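Local coordinates for protein ATP-dependent 6-phosphofructokinase subunit beta (Saccharomyces cerevisiae, PDB 3O8O) that catalyses ATP-dependent, magnesium-requiring phosphorylation of fructose 6-phosphate to fructose 1,6-bisphosphate, the committing step of glycolysis, under allosteric control, at residues B[18-23]-B[65-71]; B[150-154]-B[164-170]; B[466-470]-B[499-505]; B[492-497]-B[526-530]. All coordinates share one frame; numbering follows the deposited sequence.

Contact 1: B[18-23]-B[65-71]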
loop_
_atom_site.group_PDB
_atom_site.type_symbol
_atom_site.label_atom_id
_atom_site.label_comp_id
_atom_site.label_asym_id
_atom_site.label_seq_id
_atom_site.Cartn_x
_atom_site.Cartn_y
_atom_site.Cartn_z
ATOM N N MET B 18 -8.016 -37.389 20.700
ATOM C CA MET B 18 -7.514 -37.758 22.013
ATOM C C MET B 18 -6.246 -36.970 22.302
ATOM O O MET B 18 -6.037 -36.515 23.431
ATOM C CB MET B 18 -7.237 -39.257 22.089
ATOM C CG MET B 18 -8.482 -40.091 21.906
ATOM S SD MET B 18 -8.285 -41.842 22.299
ATOM C CE MET B 18 -9.567 -42.022 23.467
ATOM N N ASN B 19 -5.409 -36.797 21.276
ATOM C CA ASN B 19 -4.164 -36.050 21.421
ATOM C C ASN B 19 -4.437 -34.609 21.830
ATOM O O ASN B 19 -3.708 -34.048 22.642
ATOM C CB ASN B 19 -3.376 -36.054 20.123
ATOM C CG ASN B 19 -2.641 -37.349 19.890
ATOM O OD1 ASN B 19 -2.090 -37.923 20.818
ATOM N ND2 ASN B 19 -2.603 -37.802 18.638
ATOM N N SER B 20 -5.474 -34.004 21.262
ATOM C CA SER B 20 -5.807 -32.648 21.646
ATOM C C SER B 20 -6.223 -32.697 23.097
ATOM O O SER B 20 -5.936 -31.762 23.855
ATOM C CB SER B 20 -6.949 -32.093 20.805
ATOM O OG SER B 20 -6.552 -31.998 19.456
ATOM N N ASN B 21 -6.884 -33.792 23.491
ATOM C CA ASN B 21 -7.338 -33.962 24.876
ATOM C C ASN B 21 -6.118 -34.090 25.798
ATOM O O ASN B 21 -5.945 -33.339 26.765
ATOM C CB ASN B 21 -8.245 -35.201 25.011
ATOM C CG ASN B 21 -9.114 -35.152 26.266
ATOM O OD1 ASN B 21 -9.863 -34.191 26.470
ATOM N ND2 ASN B 21 -9.019 -36.179 27.107
ATOM N N VAL B 22 -5.264 -35.044 25.492
ATOM C CA VAL B 22 -4.073 -35.218 26.287
ATOM C C VAL B 22 -3.342 -33.874 26.404
ATOM O O VAL B 22 -3.013 -33.424 27.496
ATOM C CB VAL B 22 -3.149 -36.269 25.642
ATOM C CG1 VAL B 22 -1.819 -36.302 26.323
ATOM C CG2 VAL B 22 -3.783 -37.619 25.738
ATOM N N ARG B 23 -3.115 -33.224 25.272
ATOM C CA ARG B 23 -2.408 -31.950 25.246
ATOM C C ARG B 23 -2.954 -30.910 26.201
ATOM O O ARG B 23 -2.197 -30.306 26.946
ATOM C CB ARG B 23 -2.430 -31.381 23.838
ATOM C CG ARG B 23 -1.621 -30.119 23.676
ATOM C CD ARG B 23 -2.416 -29.059 22.929
ATOM N NE ARG B 23 -1.524 -28.016 22.478
ATOM C CZ ARG B 23 -1.857 -26.741 22.344
ATOM N NH1 ARG B 23 -3.083 -26.336 22.631
ATOM N NH2 ARG B 23 -0.940 -25.868 21.930
ATOM N N TRP B 65 0.747 -31.558 19.284
ATOM C CA TRP B 65 -0.173 -32.677 19.357
ATOM C C TRP B 65 -1.572 -32.491 18.796
ATOM O O TRP B 65 -2.148 -33.431 18.251
ATOM C CB TRP B 65 -0.257 -33.137 20.794
ATOM C CG TRP B 65 0.925 -33.913 21.145
ATOM C CD1 TRP B 65 2.183 -33.737 20.663
ATOM C CD2 TRP B 65 0.985 -35.007 22.057
ATOM N NE1 TRP B 65 3.032 -34.658 21.216
ATOM C CE2 TRP B 65 2.321 -35.451 22.080
ATOM C CE3 TRP B 65 0.040 -35.657 22.856
ATOM C CZ2 TRP B 65 2.738 -36.521 22.874
ATOM C CZ3 TRP B 65 0.446 -36.709 23.633
ATOM C CH2 TRP B 65 1.786 -37.138 23.641
ATOM N N SER B 66 -2.119 -31.291 18.925
ATOM C CA SER B 66 -3.460 -31.017 18.437
ATOM C C SER B 66 -3.635 -31.395 16.964
ATOM O O SER B 66 -4.755 -31.491 16.466
ATOM C CB SER B 66 -3.782 -29.540 18.625
ATOM O OG SER B 66 -5.082 -29.391 19.155
ATOM N N ALA B 67 -2.531 -31.624 16.265
ATOM C CA ALA B 67 -2.611 -31.963 14.856
ATOM C C ALA B 67 -2.171 -33.389 14.509
ATOM O O ALA B 67 -1.776 -33.662 13.382
ATOM C CB ALA B 67 -1.805 -30.968 14.053
ATOM N N GLU B 68 -2.264 -34.309 15.460
ATOM C CA GLU B 68 -1.870 -35.676 15.199
ATOM C C GLU B 68 -2.967 -36.683 15.527
ATOM O O GLU B 68 -3.667 -36.554 16.533
ATOM C CB GLU B 68 -0.636 -35.982 16.009
ATOM C CG GLU B 68 0.482 -35.074 15.676
ATOM C CD GLU B 68 1.748 -35.461 16.366
ATOM O OE1 GLU B 68 2.018 -36.672 16.482
ATOM O OE2 GLU B 68 2.485 -34.550 16.777
ATOM N N GLY B 69 -3.093 -37.704 14.687
ATOM C CA GLY B 69 -4.110 -38.713 14.914
ATOM C C GLY B 69 -3.824 -39.708 16.030
ATOM O O GLY B 69 -2.722 -39.768 16.564
ATOM N N GLY B 70 -4.841 -40.494 16.375
ATOM C CA GLY B 70 -4.716 -41.491 17.425
ATOM C C GLY B 70 -4.308 -40.941 18.778
ATOM O O GLY B 70 -4.537 -39.771 19.094
ATOM N N THR B 71 -3.717 -41.812 19.585
ATOM C CA THR B 71 -3.228 -41.456 20.906
ATOM C C THR B 71 -1.731 -41.577 20.873
ATOM O O THR B 71 -1.206 -42.672 20.626
ATOM C CB THR B 71 -3.614 -42.443 21.997
ATOM O OG1 THR B 71 -5.025 -42.613 22.028
ATOM C CG2 THR B 71 -3.152 -41.923 23.333
#
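Asn19, in the first turn of helix 18-32, reaches into the bend made by residues 65-71 and meets it with every side-chain atom. Its CB rests 3.4 Å from Trp65 O, and its CG lies 3.2 Å from Gly70 O. At the tip the two amide atoms part: OD1 accepts the backbone N-H of Asn72 and passes 3.7 Å from Trp65 CE3, while ND2 donates to Glu68 O at 2.7 Å. That last bond is nearly straight (171°) and lies in the amide plane of Asn19, although it meets the carbonyl of Glu68 from above its plane. A weak second bond runs from ND2 to Gly69 O. The amide is thus held at both ends, which should fix its rotation. One turn on, Val22 CG1 crosses the benzo part of the indole, 3.5 Å from Trp65 CZ3, and the hydroxyls Ser20 OG and Ser66 OG are hydrogen-bonded at 3.0 Å. Thr71 OG1 sits beside Met18 SD but is bonded to Thr10 on strand 5-11. The contact joins the loop after strand 54-57 to the first helix of the Rossmann-like catalytic domain, with the side chain of Met18 about 6 Å from Gly13 of the predicted ATP site.

Contact 2: B[150-154]-B[164-170]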
loop_
_atom_site.group_PDB
_atom_site.type_symbol
_atom_site.label_atom_id
_atom_site.label_comp_id
_atom_site.label_asym_id
_atom_site.label_seq_id
_atom_site.Cartn_x
_atom_site.Cartn_y
_atom_site.Cartn_z
ATOM N N THR B 150 -13.397 -38.486 30.398
ATOM C CA THR B 150 -13.436 -37.718 29.165
ATOM C C THR B 150 -13.778 -38.801 28.146
ATOM O O THR B 150 -12.992 -39.735 27.928
ATOM C CB THR B 150 -12.041 -37.046 28.890
ATOM O OG1 THR B 150 -12.109 -35.636 29.169
ATOM C CG2 THR B 150 -11.614 -37.248 27.473
ATOM N N VAL B 151 -14.970 -38.698 27.558
ATOM C CA VAL B 151 -15.417 -39.705 26.598
ATOM C C VAL B 151 -15.008 -39.432 25.162
ATOM O O VAL B 151 -15.436 -38.465 24.530
ATOM C CB VAL B 151 -16.978 -39.948 26.690
ATOM C CG1 VAL B 151 -17.709 -38.633 26.786
ATOM C CG2 VAL B 151 -17.475 -40.739 25.495
ATOM N N GLY B 152 -14.148 -40.311 24.666
ATOM C CA GLY B 152 -13.675 -40.203 23.309
ATOM C C GLY B 152 -14.105 -41.437 22.550
ATOM O O GLY B 152 -13.779 -42.564 22.921
ATOM N N SER B 153 -14.846 -41.223 21.474
ATOM C CA SER B 153 -15.316 -42.327 20.655
ATOM C C SER B 153 -15.916 -41.803 19.363
ATOM O O SER B 153 -16.594 -40.776 19.371
ATOM C CB SER B 153 -16.364 -43.118 21.426
ATOM O OG SER B 153 -16.807 -44.211 20.656
ATOM N N ILE B 154 -15.671 -42.493 18.254
ATOM C CA ILE B 154 -16.241 -42.036 16.991
ATOM C C ILE B 154 -17.732 -42.348 16.854
ATOM O O ILE B 154 -18.403 -41.761 15.995
ATOM C CB ILE B 154 -15.535 -42.644 15.743
ATOM C CG1 ILE B 154 -15.572 -44.165 15.782
ATOM C CG2 ILE B 154 -14.120 -42.167 15.659
ATOM C CD1 ILE B 154 -15.069 -44.796 14.496
ATOM N N THR B 164 -19.309 -37.151 21.235
ATOM C CA THR B 164 -18.148 -37.786 21.836
ATOM C C THR B 164 -16.958 -37.265 21.052
ATOM O O THR B 164 -17.066 -36.966 19.859
ATOM C CB THR B 164 -18.188 -39.324 21.719
ATOM O OG1 THR B 164 -18.576 -39.704 20.393
ATOM C CG2 THR B 164 -19.160 -39.903 22.740
ATOM N N ILE B 165 -15.819 -37.136 21.709
ATOM C CA ILE B 165 -14.651 -36.641 21.006
ATOM C C ILE B 165 -14.360 -37.639 19.893
ATOM O O ILE B 165 -14.267 -38.832 20.147
ATOM C CB ILE B 165 -13.415 -36.547 21.941
ATOM C CG1 ILE B 165 -13.691 -35.567 23.079
ATOM C CG2 ILE B 165 -12.203 -36.075 21.160
ATOM C CD1 ILE B 165 -12.577 -35.498 24.103
ATOM N N GLY B 166 -14.238 -37.154 18.663
ATOM C CA GLY B 166 -13.934 -38.041 17.548
ATOM C C GLY B 166 -15.112 -38.356 16.642
ATOM O O GLY B 166 -14.935 -38.779 15.495
ATOM N N ALA B 167 -16.320 -38.146 17.153
ATOM C CA ALA B 167 -17.520 -38.425 16.383
ATOM C C ALA B 167 -17.518 -37.697 15.047
ATOM O O ALA B 167 -17.503 -38.325 13.986
ATOM C CB ALA B 167 -18.731 -38.037 17.182
ATOM N N TYR B 168 -17.539 -36.373 15.095
ATOM C CA TYR B 168 -17.541 -35.596 13.866
ATOM C C TYR B 168 -16.346 -35.845 12.949
ATOM O O TYR B 168 -16.453 -35.683 11.735
ATOM C CB TYR B 168 -17.653 -34.124 14.190
ATOM C CG TYR B 168 -19.047 -33.757 14.593
ATOM C CD1 TYR B 168 -19.372 -33.488 15.925
ATOM C CD2 TYR B 168 -20.043 -33.657 13.634
ATOM C CE1 TYR B 168 -20.660 -33.117 16.280
ATOM C CE2 TYR B 168 -21.325 -33.290 13.966
ATOM C CZ TYR B 168 -21.641 -33.016 15.289
ATOM O OH TYR B 168 -22.937 -32.628 15.611
ATOM N N SER B 169 -15.208 -36.231 13.517
ATOM C CA SER B 169 -14.041 -36.519 12.700
ATOM C C SER B 169 -14.354 -37.779 11.899
ATOM O O SER B 169 -14.078 -37.866 10.704
ATOM C CB SER B 169 -12.799 -36.749 13.568
ATOM O OG SER B 169 -12.375 -35.555 14.203
ATOM N N ALA B 170 -14.930 -38.768 12.567
ATOM C CA ALA B 170 -15.298 -39.994 11.892
ATOM C C ALA B 170 -16.307 -39.637 10.792
ATOM O O ALA B 170 -16.189 -40.104 9.655
ATOM C CB ALA B 170 -15.904 -40.940 12.876
#
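Thr164 and Ile154 meet the opposite segment through chi1 values that set their branches. In Thr164 a chi1 of 45° puts OG1 between the backbone N and the carbonyl carbon and aims it at Ser153 O; the hydroxyl is placed to donate there, but the modelled separation is implausibly short and its detail doubtful at this resolution. The same rotation leaves Thr164 CG2 against Val151 CG2, where the two methyl-bearing side chains pass over one another. In Ile154, with chi1 at 57°, CG2 stands anti to the carbonyl carbon and faces the helix start, 3.5 Å from Gly166 O and likewise 3.5 Å from Ala170 CB.

Next to Thr164 the backbones form a single parallel bridge, Gly152 with Ile165. Ile165 N donates to Val151 O at 3.1 Å, and Ile165 O accepts from Ser153 N at 2.8 Å; both donors lie in the plane of the carbonyl they meet. Beside the bridge, Ile165 CD1 packs on Thr150 CG2 at 3.9 Å. The chain then makes a type II turn from Thr164 to Ala167, closed by Ala167 N to Thr164 O, and Gly166 becomes the N-cap of helix 167-187. Asp299 accepts from both Gly166 N and Ser169 OG, tying this helix start to helix 297-316.

Ile154 touches the bound fructose 6-phosphate, and the next residue, Asp155, is the predicted proton acceptor. The bridge lies at the start of the loop with the S-I-D-N-D sequence, the active-site motif of phosphofructokinases, whose Ser153, Ile154 and Asp155 bind fructose 6-phosphate.

Contact 3: B[466-470]-B[499-505]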
loop_
_atom_site.group_PDB
_atom_site.type_symbol
_atom_site.label_atom_id
_atom_site.label_comp_id
_atom_site.label_asym_id
_atom_site.label_seq_id
_atom_site.Cartn_x
_atom_site.Cartn_y
_atom_site.Cartn_z
ATOM N N VAL B 466 -25.227 -7.051 -3.616
ATOM C CA VAL B 466 -26.170 -5.973 -3.907
ATOM C C VAL B 466 -27.364 -6.052 -2.988
ATOM O O VAL B 466 -27.949 -7.122 -2.831
ATOM C CB VAL B 466 -26.707 -6.032 -5.339
ATOM C CG1 VAL B 466 -27.387 -4.716 -5.654
ATOM C CG2 VAL B 466 -25.584 -6.322 -6.338
ATOM N N THR B 467 -27.715 -4.928 -2.372
ATOM C CA THR B 467 -28.869 -4.879 -1.489
ATOM C C THR B 467 -30.129 -4.518 -2.285
ATOM O O THR B 467 -30.048 -3.875 -3.343
ATOM C CB THR B 467 -28.707 -3.839 -0.388
ATOM O OG1 THR B 467 -28.495 -2.552 -0.972
ATOM C CG2 THR B 467 -27.565 -4.203 0.515
ATOM N N PRO B 468 -31.317 -4.909 -1.779
ATOM C CA PRO B 468 -32.549 -4.601 -2.501
ATOM C C PRO B 468 -32.633 -3.169 -2.982
ATOM O O PRO B 468 -32.956 -2.922 -4.138
ATOM C CB PRO B 468 -33.630 -4.959 -1.488
ATOM C CG PRO B 468 -33.036 -6.134 -0.811
ATOM C CD PRO B 468 -31.630 -5.626 -0.533
ATOM N N GLU B 469 -32.318 -2.224 -2.109
ATOM C CA GLU B 469 -32.400 -0.824 -2.491
ATOM C C GLU B 469 -31.487 -0.490 -3.653
ATOM O O GLU B 469 -31.777 0.400 -4.449
ATOM C CB GLU B 469 -32.070 0.070 -1.307
ATOM C CG GLU B 469 -33.036 -0.075 -0.162
ATOM C CD GLU B 469 -32.799 0.956 0.909
ATOM O OE1 GLU B 469 -33.433 0.853 1.991
ATOM O OE2 GLU B 469 -31.974 1.871 0.656
ATOM N N GLU B 470 -30.385 -1.210 -3.760
ATOM C CA GLU B 470 -29.468 -0.946 -4.837
ATOM C C GLU B 470 -29.967 -1.485 -6.150
ATOM O O GLU B 470 -29.575 -0.997 -7.201
ATOM C CB GLU B 470 -28.109 -1.542 -4.526
ATOM C CG GLU B 470 -27.394 -0.850 -3.395
ATOM C CD GLU B 470 -26.244 -1.677 -2.858
ATOM O OE1 GLU B 470 -25.502 -1.158 -2.005
ATOM O OE2 GLU B 470 -26.083 -2.847 -3.278
ATOM N N SER B 499 -30.571 -6.968 3.797
ATOM C CA SER B 499 -31.676 -7.176 2.879
ATOM C C SER B 499 -32.962 -7.341 3.682
ATOM O O SER B 499 -33.879 -6.505 3.588
ATOM C CB SER B 499 -31.435 -8.402 2.015
ATOM O OG SER B 499 -30.395 -8.154 1.094
ATOM N N LEU B 500 -33.022 -8.409 4.475
ATOM C CA LEU B 500 -34.172 -8.680 5.323
ATOM C C LEU B 500 -34.662 -7.362 5.866
ATOM O O LEU B 500 -35.805 -6.966 5.642
ATOM C CB LEU B 500 -33.772 -9.547 6.507
ATOM C CG LEU B 500 -34.925 -9.868 7.449
ATOM C CD1 LEU B 500 -35.953 -10.652 6.667
ATOM C CD2 LEU B 500 -34.456 -10.670 8.626
ATOM N N HIS B 501 -33.776 -6.678 6.578
ATOM C CA HIS B 501 -34.118 -5.402 7.162
ATOM C C HIS B 501 -34.755 -4.461 6.171
ATOM O O HIS B 501 -35.777 -3.867 6.466
ATOM C CB HIS B 501 -32.894 -4.749 7.758
ATOM C CG HIS B 501 -33.063 -3.291 7.992
ATOM N ND1 HIS B 501 -32.690 -2.348 7.064
ATOM C CD2 HIS B 501 -33.598 -2.611 9.030
ATOM C CE1 HIS B 501 -32.983 -1.143 7.522
ATOM N NE2 HIS B 501 -33.536 -1.277 8.714
ATOM N N GLN B 502 -34.162 -4.312 4.998
ATOM C CA GLN B 502 -34.737 -3.415 4.009
ATOM C C GLN B 502 -36.135 -3.854 3.563
ATOM O O GLN B 502 -37.100 -3.075 3.642
ATOM C CB GLN B 502 -33.805 -3.297 2.799
ATOM C CG GLN B 502 -32.566 -2.452 3.067
ATOM C CD GLN B 502 -31.637 -2.369 1.867
ATOM O OE1 GLN B 502 -30.571 -1.766 1.947
ATOM N NE2 GLN B 502 -32.033 -2.975 0.750
ATOM N N LEU B 503 -36.255 -5.096 3.103
ATOM C CA LEU B 503 -37.558 -5.569 2.652
ATOM C C LEU B 503 -38.630 -5.329 3.706
ATOM O O LEU B 503 -39.709 -4.857 3.384
ATOM C CB LEU B 503 -37.513 -7.056 2.292
ATOM C CG LEU B 503 -36.605 -7.442 1.124
ATOM C CD1 LEU B 503 -36.889 -8.880 0.733
ATOM C CD2 LEU B 503 -36.847 -6.543 -0.057
ATOM N N GLU B 504 -38.322 -5.636 4.965
ATOM C CA GLU B 504 -39.288 -5.466 6.048
ATOM C C GLU B 504 -39.727 -4.028 6.243
ATOM O O GLU B 504 -40.920 -3.768 6.354
ATOM C CB GLU B 504 -38.742 -6.015 7.375
ATOM C CG GLU B 504 -39.719 -5.912 8.550
ATOM C CD GLU B 504 -39.815 -4.500 9.156
ATOM O OE1 GLU B 504 -40.761 -4.234 9.930
ATOM O OE2 GLU B 504 -38.943 -3.651 8.874
ATOM N N ARG B 505 -38.799 -3.077 6.300
ATOM C CA ARG B 505 -39.273 -1.724 6.497
ATOM C C ARG B 505 -39.726 -1.140 5.176
ATOM O O ARG B 505 -39.955 0.059 5.038
ATOM C CB ARG B 505 -38.254 -0.841 7.259
ATOM C CG ARG B 505 -37.045 -0.292 6.584
ATOM C CD ARG B 505 -37.270 0.875 5.663
ATOM N NE ARG B 505 -36.216 1.845 5.879
ATOM C CZ ARG B 505 -34.932 1.780 5.520
ATOM N NH1 ARG B 505 -34.170 2.804 5.859
ATOM N NH2 ARG B 505 -34.401 0.775 4.821
#
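The carboxylate of Glu469 lies stacked over one face of the Gln502 amide, the two planes 23° apart, with Glu469 CG 3.4 Å and Glu469 CD 3.7 Å from Gln502 CD. Thr467 and Pro468 border the edge of the amide, with Pro468 CB near its plane. Gln502 belongs to helix 494-504, the connecting helix of a beta-alpha-beta crossover in the Rossmann-like regulatory domain, and the loop 466-470 follows Arg465 of the fructose 2,6-bisphosphate site. A straight chain beyond CG carries the Gln502 amide out from the helix to the loop. Deeper in, Pro468 fits between Ser499 and Leu503, its CB 3.9 Å from Leu503 CD2 and its CD 3.3 Å from Ser499 OG; that hydroxyl is itself bonded to Trp433 NE1, and Trp433 also touches the proline. Nearer the surface, Glu469 OE1 forms a salt bridge of 3.0 Å with Arg505 NH2, where carboxylate and guanidinium planes stand 41° apart. The loop also braces itself: Glu470 N donates to Thr467 O, and Thr467 N returns a 2.8 Å bond to Glu470 OE2, which it meets from above the carboxylate plane.

Contact 4: B[492-497]-B[526-530]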
loop_
_atom_site.group_PDB
_atom_site.type_symbol
_atom_site.label_atom_id
_atom_site.label_comp_id
_atom_site.label_asym_id
_atom_site.label_seq_id
_atom_site.Cartn_x
_atom_site.Cartn_y
_atom_site.Cartn_z
ATOM N N GLY B 492 -27.605 -16.026 3.544
ATOM C CA GLY B 492 -26.426 -15.208 3.330
ATOM C C GLY B 492 -25.781 -14.560 4.551
ATOM O O GLY B 492 -26.050 -14.918 5.682
ATOM N N GLY B 493 -24.918 -13.582 4.301
ATOM C CA GLY B 493 -24.218 -12.914 5.375
ATOM C C GLY B 493 -24.819 -11.588 5.751
ATOM O O GLY B 493 -26.021 -11.413 5.620
ATOM N N PHE B 494 -23.993 -10.645 6.198
ATOM C CA PHE B 494 -24.518 -9.363 6.625
ATOM C C PHE B 494 -25.242 -8.580 5.562
ATOM O O PHE B 494 -26.035 -7.698 5.888
ATOM C CB PHE B 494 -23.445 -8.468 7.214
ATOM C CG PHE B 494 -23.996 -7.413 8.127
ATOM C CD1 PHE B 494 -24.320 -7.718 9.452
ATOM C CD2 PHE B 494 -24.201 -6.113 7.674
ATOM C CE1 PHE B 494 -24.844 -6.717 10.319
ATOM C CE2 PHE B 494 -24.724 -5.107 8.533
ATOM C CZ PHE B 494 -25.042 -5.411 9.855
ATOM N N GLU B 495 -24.970 -8.853 4.293
ATOM C CA GLU B 495 -25.692 -8.119 3.269
ATOM C C GLU B 495 -27.098 -8.676 3.253
ATOM O O GLU B 495 -28.077 -7.951 3.107
ATOM C CB GLU B 495 -25.033 -8.306 1.914
ATOM C CG GLU B 495 -24.044 -7.222 1.580
ATOM C CD GLU B 495 -23.027 -6.984 2.690
ATOM O OE1 GLU B 495 -23.341 -6.250 3.659
ATOM O OE2 GLU B 495 -21.910 -7.537 2.581
ATOM N N ALA B 496 -27.182 -9.986 3.424
ATOM C CA ALA B 496 -28.452 -10.673 3.444
ATOM C C ALA B 496 -29.213 -10.256 4.709
ATOM O O ALA B 496 -30.429 -10.338 4.766
ATOM C CB ALA B 496 -28.209 -12.181 3.402
ATOM N N PHE B 497 -28.493 -9.803 5.724
ATOM C CA PHE B 497 -29.129 -9.344 6.953
ATOM C C PHE B 497 -29.791 -8.041 6.533
ATOM O O PHE B 497 -30.999 -7.898 6.618
ATOM C CB PHE B 497 -28.067 -9.070 8.020
ATOM C CG PHE B 497 -28.613 -8.650 9.362
ATOM C CD1 PHE B 497 -29.314 -9.548 10.155
ATOM C CD2 PHE B 497 -28.302 -7.397 9.895
ATOM C CE1 PHE B 497 -29.683 -9.212 11.464
ATOM C CE2 PHE B 497 -28.670 -7.058 11.209
ATOM C CZ PHE B 497 -29.355 -7.966 11.991
ATOM N N ASN B 526 -19.023 -15.443 10.630
ATOM C CA ASN B 526 -19.946 -15.572 11.757
ATOM C C ASN B 526 -20.206 -14.197 12.375
ATOM O O ASN B 526 -20.190 -14.026 13.600
ATOM C CB ASN B 526 -19.373 -16.540 12.798
ATOM C CG ASN B 526 -20.437 -17.081 13.731
ATOM O OD1 ASN B 526 -21.509 -17.486 13.287
ATOM N ND2 ASN B 526 -20.151 -17.094 15.026
ATOM N N ASN B 527 -20.460 -13.222 11.504
ATOM C CA ASN B 527 -20.703 -11.835 11.918
ATOM C C ASN B 527 -22.159 -11.385 11.862
ATOM O O ASN B 527 -22.468 -10.208 12.088
ATOM C CB ASN B 527 -19.856 -10.872 11.062
ATOM C CG ASN B 527 -20.232 -10.901 9.576
ATOM O OD1 ASN B 527 -20.388 -11.967 8.973
ATOM N ND2 ASN B 527 -20.353 -9.728 8.982
ATOM N N VAL B 528 -23.053 -12.315 11.554
ATOM C CA VAL B 528 -24.461 -11.979 11.462
ATOM C C VAL B 528 -25.160 -12.126 12.799
ATOM O O VAL B 528 -25.249 -13.227 13.334
ATOM C CB VAL B 528 -25.155 -12.857 10.455
ATOM C CG1 VAL B 528 -26.643 -12.565 10.460
ATOM C CG2 VAL B 528 -24.570 -12.601 9.087
ATOM N N PRO B 529 -25.694 -11.015 13.340
ATOM C CA PRO B 529 -26.393 -10.971 14.623
ATOM C C PRO B 529 -27.544 -11.946 14.663
ATOM O O PRO B 529 -28.131 -12.239 13.638
ATOM C CB PRO B 529 -26.891 -9.532 14.699
ATOM C CG PRO B 529 -25.948 -8.786 13.849
ATOM C CD PRO B 529 -25.777 -9.702 12.679
ATOM N N GLY B 530 -27.862 -12.446 15.849
ATOM C CA GLY B 530 -28.975 -13.356 15.980
ATOM C C GLY B 530 -28.631 -14.824 15.937
ATOM O O GLY B 530 -29.517 -15.658 15.795
#
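Val528 CG2 presses on the start of helix 494-504, 3.5 Å from both Gly493 C and Phe494 N, just after the N-cap Gly493; this is the tightest point of the contact. In the same packed core Pro529 CD sits squarely over the ring of Phe497, 4.0 Å from its centroid and only 10° off the normal, a CH-pi contact. That CD atom also meets the Phe494 ring at its edge, 3.9 Å from Phe494 CE1, so the proline lies in the angle between two aromatic side chains. Both rings leave the helix with CG anti to the backbone N (chi1 -157° in Phe494, -177° in Phe497), and CB of Phe497 covers the rim of one face of the Phe494 ring. Val528 CG1 lies 4.0 Å from Phe497 CD1. The looser side is that of Asn527, whose ND2 comes no nearer than 3.8 Å to Phe494 CB. It borders the activator pocket: Asn527 touches the bound fructose 2,6-bisphosphate, and its amide is bonded to Arg742 O and Thr523 OG1. Van der Waals packing, mostly apolar, joins the two segments, with no hydrogen bond between them, and the polar atoms of Asn527 are engaged by other residues of the binding site.

Overall arrangement
The four contacts form two pairs, one in each phosphofructokinase domain. Contacts 1 and 2, centres 12 Å apart, touch in the catalytic domain, where Met18 CE lies 4.3 Å from Gly152 O; contact 2 reaches the bound fructose 6-phosphate, while the side chain of Met18 stays about 9 Å from it. Contacts 3 and 4, centres 13 Å apart, share helix 494-504 in the regulatory domain. Contact 4 touches the bound fructose 2,6-bisphosphate, whereas the side chain of Thr467 in contact 3 is about 11 Å away. Contacts 2 and 4 both include a ligand-binding loop that follows a strand, consistent with the related domains, yet their centres are 31 Å apart.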